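Local coordinates for protein purine nucleoside phosphorylase (Thermus thermophilus, PDB 6TK9) that probably catalyses the reversible phosphorolysis of purine nucleosides such as inosine and guanosine to the free base and ribose 1-phosphate, at residues L109-G114 against M210-E215. Residues are numbered along the deposited sequence; the frame is centred on the assembly and turned at random.
With PO4 (phosphate ion), chain G.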
ATOM      1  N   LEU A 109     -22.579  18.538 -11.064  1.00 36.93           N
ATOM      2  CA  LEU A 109     -22.202  17.519 -12.074  1.00 38.53           C
ATOM      3  C   LEU A 109     -22.671  16.150 -11.580  1.00 38.51           C
ATOM      4  O   LEU A 109     -22.266  15.770 -10.489  1.00 42.30           O
ATOM      5  CB  LEU A 109     -20.688  17.561 -12.274  1.00 37.57           C
ATOM      6  CG  LEU A 109     -20.113  18.941 -12.576  1.00 36.29           C
ATOM      7  CD1 LEU A 109     -18.600  18.899 -12.505  1.00 37.03           C
ATOM      8  CD2 LEU A 109     -20.576  19.440 -13.932  1.00 34.02           C
ATOM      9  N   THR A 110     -23.505  15.463 -12.355  1.00 36.90           N
ATOM     10  CA  THR A 110     -24.101  14.158 -11.989  1.00 38.95           C
ATOM     11  C   THR A 110     -23.626  13.114 -12.999  1.00 39.31           C
ATOM     12  O   THR A 110     -23.436  13.478 -14.176  1.00 37.39           O
ATOM     13  CB  THR A 110     -25.636  14.226 -11.895  1.00 42.47           C
ATOM     14  OG1 THR A 110     -26.224  14.057 -13.190  1.00 42.34           O
ATOM     15  CG2 THR A 110     -26.119  15.517 -11.260  1.00 42.22           C
ATOM     16  N   SER A 111     -23.471  11.868 -12.542  1.00 37.93           N
ATOM     17  CA  SER A 111     -22.929  10.730 -13.327  1.00 38.84           C
ATOM     18  C   SER A 111     -23.512   9.425 -12.783  1.00 40.55           C
ATOM     19  O   SER A 111     -23.922   9.388 -11.603  1.00 43.64           O
ATOM     20  CB  SER A 111     -21.415  10.715 -13.273  1.00 39.84           C
ATOM     21  OG  SER A 111     -20.965  10.850 -11.929  1.00 42.11           O
ATOM     22  N   ALA A 112     -23.551   8.391 -13.611  1.00 40.71           N
ATOM     23  CA  ALA A 112     -23.594   6.982 -13.151  1.00 44.75           C
ATOM     24  C   ALA A 112     -22.151   6.539 -12.864  1.00 43.72           C
ATOM     25  O   ALA A 112     -21.263   6.907 -13.661  1.00 51.58           O
ATOM     26  CB  ALA A 112     -24.258   6.105 -14.189  1.00 42.16           C
ATOM     27  N   ALA A 113     -21.922   5.817 -11.766  1.00 40.27           N
ATOM     28  CA  ALA A 113     -20.583   5.379 -11.325  1.00 38.82           C
ATOM     29  C   ALA A 113     -20.693   3.995 -10.723  1.00 40.03           C
ATOM     30  O   ALA A 113     -21.751   3.728 -10.126  1.00 40.48           O
ATOM     31  CB  ALA A 113     -20.019   6.325 -10.301  1.00 41.03           C
ATOM     32  N   GLY A 114     -19.627   3.202 -10.854  1.00 40.15           N
ATOM     33  CA  GLY A 114     -19.385   1.992 -10.040  1.00 43.90           C
ATOM     34  C   GLY A 114     -18.939   2.338  -8.628  1.00 45.26           C
ATOM     35  O   GLY A 114     -18.174   3.331  -8.458  1.00 43.58           O
ATOM     36  N   MET A 210     -16.422   7.334 -16.070  1.00 40.00           N
ATOM     37  CA  MET A 210     -15.710   7.745 -17.297  1.00 35.46           C
ATOM     38  C   MET A 210     -16.000   9.206 -17.654  1.00 34.53           C
ATOM     39  O   MET A 210     -15.834   9.532 -18.819  1.00 35.08           O
ATOM     40  CB  MET A 210     -16.155   6.812 -18.419  1.00 35.29           C
ATOM     41  CG  MET A 210     -15.954   5.358 -18.085  1.00 35.80           C
ATOM     42  SD  MET A 210     -16.457   4.314 -19.457  1.00 41.36           S
ATOM     43  CE  MET A 210     -16.039   2.696 -18.824  1.00 39.26           C
ATOM     44  N   SER A 211     -16.353  10.067 -16.693  1.00 36.09           N
ATOM     45  CA  SER A 211     -16.764  11.477 -16.937  1.00 36.22           C
ATOM     46  C   SER A 211     -16.328  12.407 -15.795  1.00 37.95           C
ATOM     47  O   SER A 211     -15.658  11.929 -14.893  1.00 38.25           O
ATOM     48  CB  SER A 211     -18.246  11.509 -17.064  1.00 39.38           C
ATOM     49  OG  SER A 211     -18.848  11.371 -15.781  1.00 39.87           O
ATOM     50  N   THR A 212     -16.746  13.687 -15.826  1.00 41.40           N
ATOM     51  CA  THR A 212     -16.870  14.625 -14.664  1.00 36.88           C
ATOM     52  C   THR A 212     -15.560  15.343 -14.342  1.00 36.26           C
ATOM     53  O   THR A 212     -15.588  16.571 -14.137  1.00 33.59           O
ATOM     54  CB  THR A 212     -17.283  13.904 -13.378  1.00 40.91           C
ATOM     55  OG1 THR A 212     -18.461  13.160 -13.683  1.00 46.00           O
ATOM     56  CG2 THR A 212     -17.528  14.841 -12.214  1.00 42.59           C
ATOM     57  N   VAL A 213     -14.457  14.604 -14.222  1.00 37.65           N
ATOM     58  CA  VAL A 213     -13.151  15.187 -13.786  1.00 35.54           C
ATOM     59  C   VAL A 213     -12.745  16.302 -14.751  1.00 34.24           C
ATOM     60  O   VAL A 213     -12.377  17.376 -14.305  1.00 37.03           O
ATOM     61  CB  VAL A 213     -12.091  14.087 -13.610  1.00 35.18           C
ATOM     62  CG1 VAL A 213     -10.689  14.643 -13.443  1.00 36.63           C
ATOM     63  CG2 VAL A 213     -12.453  13.191 -12.437  1.00 35.96           C
ATOM     64  N   PRO A 214     -12.821  16.149 -16.091  1.00 34.84           N
ATOM     65  CA  PRO A 214     -12.412  17.240 -16.972  1.00 34.55           C
ATOM     66  C   PRO A 214     -13.293  18.472 -16.722  1.00 34.90           C
ATOM     67  O   PRO A 214     -12.775  19.562 -16.710  1.00 34.31           O
ATOM     68  CB  PRO A 214     -12.531  16.687 -18.404  1.00 34.77           C
ATOM     69  CG  PRO A 214     -13.228  15.337 -18.287  1.00 34.93           C
ATOM     70  CD  PRO A 214     -13.221  14.937 -16.827  1.00 35.61           C
ATOM     71  N   GLU A 215     -14.594  18.253 -16.521  1.00 39.47           N
ATOM     72  CA  GLU A 215     -15.594  19.300 -16.175  1.00 41.86           C
ATOM     73  C   GLU A 215     -15.146  19.971 -14.872  1.00 43.41           C
ATOM     74  O   GLU A 215     -15.040  21.228 -14.856  1.00 46.80           O
ATOM     75  CB  GLU A 215     -17.014  18.707 -16.118  1.00 44.18           C
ATOM     76  CG  GLU A 215     -17.534  18.285 -17.485  1.00 46.04           C
ATOM     77  CD  GLU A 215     -18.370  17.017 -17.542  1.00 50.23           C
ATOM     78  OE1 GLU A 215     -19.534  17.071 -17.133  1.00 57.27           O
ATOM     79  OE2 GLU A 215     -17.869  15.983 -18.022  1.00 50.93           O
TER
HETATM   80  P   PO4 G 301     -21.840   9.312 -17.059  1.00 43.27           P
HETATM   81  O1  PO4 G 301     -21.811  10.298 -18.237  1.00 38.46           O
HETATM   82  O2  PO4 G 301     -21.786   7.878 -17.579  1.00 39.70           O
HETATM   83  O3  PO4 G 301     -23.105   9.481 -16.242  1.00 44.60           O
HETATM   84  O4  PO4 G 301     -20.647   9.615 -16.156  1.00 43.18           O
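Leu109 packs on Thr212 and Glu215, and Ser111 on Ser211 and Thr212; the polar link between the segments runs through a bound phosphate. The apolar packing is loose: Leu109 CD1 lies 4.0 Å from Glu215 CB, and Leu109 CB 4.2 Å from Thr212 CG2. That methyl is anti to the backbone N, and Thr212 OG1, on the other branch (chi1 -53°), donates to Ser211 OG at 2.8 Å and stands 3.8 Å from Ser111 OG, van der Waals distance and not a bond. Ser211 OG donates to phosphate O4 at 2.5 Å and sits 3.6 Å from Ser111 CB, while Ala112 N donates a hydrogen bond to phosphate O3 (2.9 Å, N-H...O angle 157°). A valine in place of Thr212 has no hydroxyl and would probably leave Ser211 OG without its donor, freer to turn from the phosphate. Ser111 OG bonds Ser230 OG, and Glu215 OE1 forms a salt bridge with Arg80, which also binds the phosphate beside Ser29 and His82, consistent with the phosphate site of this family. Strand 106-115 runs between strands 23-27 and 225-235 of the central sheet, and the turn into helix 213-222 packs over it, with Tyr183 of strand 179-185 holding Ser211 O.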